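Local coordinates for bifunctional GH43-CE protein (Bacteroides eggerthii, PDB 6MLY), which probably hydrolyses xylan-derived chains as a family 43 beta-xylosidase-like glycoside hydrolase, joined in one chain to a carbohydrate esterase domain, at residues E447-F459 with W468-T480. Sequence-based numbering, arbitrary orientation.
Sequences ECDFRNKVDKGYF and WKAIGNVLKMQYT
G457 and L475 form the antiparallel, hydrogen-bonded pair that joins strand 456-462 to strand 469-476, at the edge of one sheet of the concanavalin A-like beta-sandwich domain found C-terminal to the catalytic domain in many family 43 beta-xylosidases. L475 N donates almost straight (173°) to a lone pair of G457 O at 2.9 Å, whereas the return bond from G457 N meets L475 O tilted from its carbonyl plane. The tight part includes F459 and L475, which face strand 418-423 of the other sheet, touching M421 and N423 respectively. F459 turns its ring edge to L475, with CE1 3.9 Å from CB. M477 packs separately against C448 and F450, reaching past G457, which has no side chain to block it; a bend at chi3 (142°) carries its methyl CE to C448 SG at 3.7 Å. Its sulfur makes an oblique Met-aromatic contact with F450, crossing that side chain at about a right angle. On the other face, V474 CG2 sits beside the Y458 ring, 3.4 Å from CE1, and also meets K456 CB. On either side of the G457-L475 pair the bonds are weaker: M477 N makes a weak, bent bond to D455 O, next to the G1 bulge where D455 and K456 both face D449, and a second weak one to L475 O, closing an inverse gamma turn centred on K476. I471 N reaches F459 O weakly, before K469 pairs again with Y461. The looser side is that of the lysines, where partly exposed K476 runs alongside K456. The like-charged amines stay 6.0 Å apart from NZ to NZ, and K456 NZ is hydrogen-bonded to E520 O, while the apolar stems touch, K476 CD lying 3.7 Å from K456 CG.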
loop_
_atom_site.group_PDB
_atom_site.type_symbol
_atom_site.label_atom_id
_atom_site.label_comp_id
_atom_site.label_asym_id
_atom_site.label_seq_id
_atom_site.Cartn_x
_atom_site.Cartn_y
_atom_site.Cartn_z
ATOM N N GLU A 447 2.198 6.298 1.632
ATOM C CA GLU A 447 0.991 6.660 0.889
ATOM C C GLU A 447 0.091 5.427 0.756
ATOM O O GLU A 447 0.570 4.293 0.795
ATOM C CB GLU A 447 1.340 7.196 -0.501
ATOM C CG GLU A 447 2.183 8.462 -0.485
ATOM C CD GLU A 447 2.247 9.186 -1.819
ATOM O OE1 GLU A 447 2.723 8.569 -2.799
ATOM O OE2 GLU A 447 1.803 10.357 -1.876
ATOM N N CYS A 448 -1.214 5.682 0.598
ATOM C CA CYS A 448 -2.243 4.652 0.443
ATOM C C CYS A 448 -3.231 5.072 -0.651
ATOM O O CYS A 448 -3.823 6.155 -0.576
ATOM C CB CYS A 448 -3.030 4.439 1.733
ATOM S SG CYS A 448 -2.069 3.713 3.093
ATOM N N ASP A 449 -3.399 4.209 -1.658
ATOM C CA ASP A 449 -4.422 4.388 -2.681
ATOM C C ASP A 449 -5.426 3.239 -2.554
ATOM O O ASP A 449 -5.133 2.102 -2.940
ATOM C CB ASP A 449 -3.837 4.474 -4.098
ATOM C CG ASP A 449 -4.829 5.000 -5.125
ATOM O OD1 ASP A 449 -5.837 5.596 -4.703
ATOM O OD2 ASP A 449 -4.599 4.809 -6.335
ATOM N N PHE A 450 -6.589 3.557 -1.973
ATOM C CA PHE A 450 -7.718 2.644 -1.865
ATOM C C PHE A 450 -8.707 2.901 -3.014
ATOM O O PHE A 450 -9.585 2.081 -3.250
ATOM C CB PHE A 450 -8.379 2.778 -0.488
ATOM C CG PHE A 450 -7.451 2.539 0.682
ATOM C CD1 PHE A 450 -7.001 1.260 0.985
ATOM C CD2 PHE A 450 -7.017 3.589 1.479
ATOM C CE1 PHE A 450 -6.147 1.036 2.056
ATOM C CE2 PHE A 450 -6.164 3.363 2.551
ATOM C CZ PHE A 450 -5.728 2.089 2.836
ATOM N N ARG A 451 -8.539 4.020 -3.735
ATOM C CA ARG A 451 -9.417 4.402 -4.860
ATOM C C ARG A 451 -9.755 3.157 -5.688
ATOM O O ARG A 451 -8.872 2.563 -6.303
ATOM C CB ARG A 451 -8.753 5.441 -5.774
ATOM C CG ARG A 451 -8.605 6.830 -5.165
ATOM C CD ARG A 451 -7.919 7.849 -6.065
ATOM N NE ARG A 451 -6.597 7.423 -6.515
ATOM C CZ ARG A 451 -5.525 8.203 -6.577
ATOM N NH1 ARG A 451 -5.609 9.485 -6.265
ATOM N NH2 ARG A 451 -4.365 7.689 -6.939
ATOM N N ASN A 452 -11.034 2.769 -5.682
ATOM C CA ASN A 452 -11.526 1.612 -6.438
ATOM C C ASN A 452 -10.696 0.372 -6.068
ATOM O O ASN A 452 -10.372 -0.452 -6.920
ATOM C CB ASN A 452 -11.540 1.892 -7.947
ATOM C CG ASN A 452 -12.551 2.945 -8.355
ATOM O OD1 ASN A 452 -13.298 2.757 -9.313
ATOM N ND2 ASN A 452 -12.588 4.059 -7.637
ATOM N N LYS A 453 -10.347 0.271 -4.780
ATOM C CA LYS A 453 -9.741 -0.907 -4.154
ATOM C C LYS A 453 -8.447 -1.324 -4.863
ATOM O O LYS A 453 -8.123 -2.511 -4.882
ATOM C CB LYS A 453 -10.755 -2.058 -4.117
ATOM C CG LYS A 453 -11.707 -2.030 -2.925
ATOM C CD LYS A 453 -13.134 -2.404 -3.261
ATOM C CE LYS A 453 -13.852 -1.325 -4.043
ATOM N NZ LYS A 453 -15.314 -1.563 -4.100
ATOM N N VAL A 454 -7.693 -0.355 -5.402
ATOM C CA VAL A 454 -6.392 -0.654 -6.021
ATOM C C VAL A 454 -5.439 -1.139 -4.913
ATOM O O VAL A 454 -4.638 -2.047 -5.140
ATOM C CB VAL A 454 -5.815 0.527 -6.834
ATOM C CG1 VAL A 454 -6.732 0.919 -7.987
ATOM C CG2 VAL A 454 -5.481 1.741 -5.976
ATOM N N ASP A 455 -5.561 -0.539 -3.720
ATOM C CA ASP A 455 -5.014 -1.063 -2.463
ATOM C C ASP A 455 -3.502 -1.246 -2.579
ATOM O O ASP A 455 -3.008 -2.376 -2.542
ATOM C CB ASP A 455 -5.667 -2.393 -2.073
ATOM C CG ASP A 455 -7.110 -2.278 -1.611
ATOM O OD1 ASP A 455 -7.652 -1.155 -1.638
ATOM O OD2 ASP A 455 -7.675 -3.316 -1.226
ATOM N N LYS A 456 -2.791 -0.122 -2.708
ATOM C CA LYS A 456 -1.343 -0.111 -2.901
ATOM C C LYS A 456 -0.722 0.916 -1.946
ATOM O O LYS A 456 -1.259 2.016 -1.774
ATOM C CB LYS A 456 -1.000 0.211 -4.361
ATOM C CG LYS A 456 -1.471 -0.814 -5.387
ATOM C CD LYS A 456 -1.049 -0.517 -6.814
ATOM C CE LYS A 456 -1.614 0.780 -7.354
ATOM N NZ LYS A 456 -1.596 0.808 -8.835
ATOM N N GLY A 457 0.407 0.536 -1.331
ATOM C CA GLY A 457 1.156 1.391 -0.413
ATOM C C GLY A 457 2.532 1.730 -0.965
ATOM O O GLY A 457 3.343 0.830 -1.210
ATOM N N TYR A 458 2.780 3.030 -1.176
ATOM C CA TYR A 458 4.084 3.544 -1.599
ATOM C C TYR A 458 4.821 4.108 -0.377
ATOM O O TYR A 458 4.253 4.892 0.385
ATOM C CB TYR A 458 3.935 4.646 -2.656
ATOM C CG TYR A 458 2.920 4.381 -3.741
ATOM C CD1 TYR A 458 2.966 3.229 -4.512
ATOM C CD2 TYR A 458 1.923 5.306 -4.018
ATOM C CE1 TYR A 458 2.037 2.992 -5.515
ATOM C CE2 TYR A 458 0.985 5.084 -5.015
ATOM C CZ TYR A 458 1.040 3.923 -5.766
ATOM O OH TYR A 458 0.109 3.719 -6.746
ATOM N N PHE A 459 6.090 3.716 -0.216
ATOM C CA PHE A 459 6.951 4.227 0.851
ATOM C C PHE A 459 8.019 5.159 0.268
ATOM O O PHE A 459 8.498 4.945 -0.847
ATOM C CB PHE A 459 7.613 3.075 1.606
ATOM C CG PHE A 459 6.640 2.156 2.298
ATOM C CD1 PHE A 459 6.136 1.041 1.649
ATOM C CD2 PHE A 459 6.221 2.410 3.596
ATOM C CE1 PHE A 459 5.237 0.198 2.288
ATOM C CE2 PHE A 459 5.323 1.566 4.232
ATOM C CZ PHE A 459 4.832 0.460 3.576
ATOM N N TRP A 468 11.391 14.431 -1.161
ATOM C CA TRP A 468 10.967 13.051 -0.877
ATOM C C TRP A 468 11.509 12.076 -1.925
ATOM O O TRP A 468 11.089 12.101 -3.077
ATOM C CB TRP A 468 9.437 12.964 -0.755
ATOM C CG TRP A 468 8.940 13.565 0.522
ATOM C CD1 TRP A 468 8.370 14.792 0.691
ATOM C CD2 TRP A 468 9.034 12.981 1.830
ATOM N NE1 TRP A 468 8.079 15.003 2.013
ATOM C CE2 TRP A 468 8.474 13.909 2.735
ATOM C CE3 TRP A 468 9.513 11.762 2.322
ATOM C CZ2 TRP A 468 8.391 13.651 4.101
ATOM C CZ3 TRP A 468 9.426 11.509 3.674
ATOM C CH2 TRP A 468 8.872 12.443 4.548
ATOM N N LYS A 469 12.408 11.194 -1.470
ATOM C CA LYS A 469 13.062 10.161 -2.278
ATOM C C LYS A 469 12.314 8.831 -2.110
ATOM O O LYS A 469 12.313 8.247 -1.023
ATOM C CB LYS A 469 14.525 9.996 -1.847
ATOM C CG LYS A 469 15.449 11.161 -2.186
ATOM C CD LYS A 469 16.573 11.359 -1.178
ATOM C CE LYS A 469 17.802 12.031 -1.760
ATOM N NZ LYS A 469 18.716 11.056 -2.403
ATOM N N ALA A 470 11.690 8.359 -3.197
ATOM C CA ALA A 470 10.987 7.069 -3.236
ATOM C C ALA A 470 11.968 5.933 -2.916
ATOM O O ALA A 470 13.158 6.037 -3.237
ATOM C CB ALA A 470 10.346 6.879 -4.593
ATOM N N ILE A 471 11.462 4.858 -2.296
ATOM C CA ILE A 471 12.298 3.712 -1.927
ATOM C C ILE A 471 11.460 2.427 -1.872
ATOM O O ILE A 471 10.384 2.380 -1.248
ATOM C CB ILE A 471 13.039 3.963 -0.597
ATOM C CG1 ILE A 471 13.814 2.719 -0.144
ATOM C CG2 ILE A 471 12.080 4.451 0.478
ATOM C CD1 ILE A 471 14.873 2.992 0.903
ATOM N N GLY A 472 12.009 1.379 -2.497
ATOM C CA GLY A 472 11.470 0.026 -2.477
ATOM C C GLY A 472 10.320 -0.141 -3.461
ATOM O O GLY A 472 10.025 0.778 -4.271
ATOM N N ASN A 473 9.668 -1.320 -3.378
ATOM C CA ASN A 473 8.534 -1.664 -4.246
ATOM C C ASN A 473 7.236 -1.104 -3.641
ATOM O O ASN A 473 7.252 -0.407 -2.613
ATOM C CB ASN A 473 8.454 -3.175 -4.508
ATOM C CG ASN A 473 8.250 -4.012 -3.262
ATOM O OD1 ASN A 473 7.979 -3.485 -2.187
ATOM N ND2 ASN A 473 8.389 -5.322 -3.390
ATOM N N VAL A 474 6.122 -1.388 -4.325
ATOM C CA VAL A 474 4.769 -1.112 -3.841
ATOM C C VAL A 474 4.333 -2.275 -2.943
ATOM O O VAL A 474 4.668 -3.433 -3.205
ATOM C CB VAL A 474 3.780 -0.906 -5.008
ATOM C CG1 VAL A 474 3.494 -2.198 -5.764
ATOM C CG2 VAL A 474 2.478 -0.277 -4.549
ATOM N N LEU A 475 3.578 -1.945 -1.888
ATOM C CA LEU A 475 2.962 -2.932 -1.005
ATOM C C LEU A 475 1.533 -3.210 -1.481
ATOM O O LEU A 475 0.630 -2.402 -1.230
ATOM C CB LEU A 475 2.965 -2.394 0.430
ATOM C CG LEU A 475 2.317 -3.305 1.471
ATOM C CD1 LEU A 475 3.187 -4.527 1.722
ATOM C CD2 LEU A 475 2.048 -2.558 2.768
ATOM N N LYS A 476 1.335 -4.347 -2.160
ATOM C CA LYS A 476 -0.006 -4.801 -2.554
ATOM C C LYS A 476 -0.765 -5.263 -1.303
ATOM O O LYS A 476 -0.743 -6.444 -0.956
ATOM C CB LYS A 476 0.060 -5.922 -3.598
ATOM C CG LYS A 476 0.558 -5.507 -4.977
ATOM C CD LYS A 476 -0.139 -4.286 -5.542
ATOM C CE LYS A 476 0.130 -4.080 -7.019
ATOM N NZ LYS A 476 -0.586 -5.065 -7.865
ATOM N N MET A 477 -1.423 -4.306 -0.640
ATOM C CA MET A 477 -2.182 -4.548 0.580
ATOM C C MET A 477 -3.277 -5.588 0.298
ATOM O O MET A 477 -3.970 -5.492 -0.714
ATOM C CB MET A 477 -2.833 -3.252 1.079
ATOM C CG MET A 477 -1.845 -2.234 1.619
ATOM S SD MET A 477 -2.542 -0.538 1.662
ATOM C CE MET A 477 -1.795 0.028 3.218
ATOM N N GLN A 478 -3.402 -6.584 1.185
ATOM C CA GLN A 478 -4.531 -7.518 1.171
ATOM C C GLN A 478 -5.161 -7.576 2.573
ATOM O O GLN A 478 -4.452 -7.618 3.595
ATOM C CB GLN A 478 -4.109 -8.913 0.696
ATOM C CG GLN A 478 -5.300 -9.801 0.336
ATOM C CD GLN A 478 -4.991 -11.277 0.239
ATOM O OE1 GLN A 478 -3.837 -11.702 0.197
ATOM N NE2 GLN A 478 -6.041 -12.082 0.202
ATOM N N TYR A 479 -6.500 -7.579 2.603
ATOM C CA TYR A 479 -7.271 -7.660 3.828
ATOM C C TYR A 479 -7.376 -9.130 4.258
ATOM O O TYR A 479 -8.323 -9.827 3.893
ATOM C CB TYR A 479 -8.646 -7.017 3.633
ATOM C CG TYR A 479 -9.471 -6.950 4.893
ATOM C CD1 TYR A 479 -9.236 -5.972 5.846
ATOM C CD2 TYR A 479 -10.475 -7.875 5.145
ATOM C CE1 TYR A 479 -9.981 -5.909 7.010
ATOM C CE2 TYR A 479 -11.229 -7.827 6.305
ATOM C CZ TYR A 479 -10.982 -6.839 7.242
ATOM O OH TYR A 479 -11.711 -6.774 8.396
ATOM N N THR A 480 -6.384 -9.579 5.035
ATOM C CA THR A 480 -6.245 -10.970 5.474
ATOM C C THR A 480 -6.873 -11.125 6.864
ATOM O O THR A 480 -7.097 -10.135 7.563
ATOM C CB THR A 480 -4.768 -11.399 5.437
ATOM O OG1 THR A 480 -4.013 -10.638 6.382
ATOM C CG2 THR A 480 -4.134 -11.213 4.075
#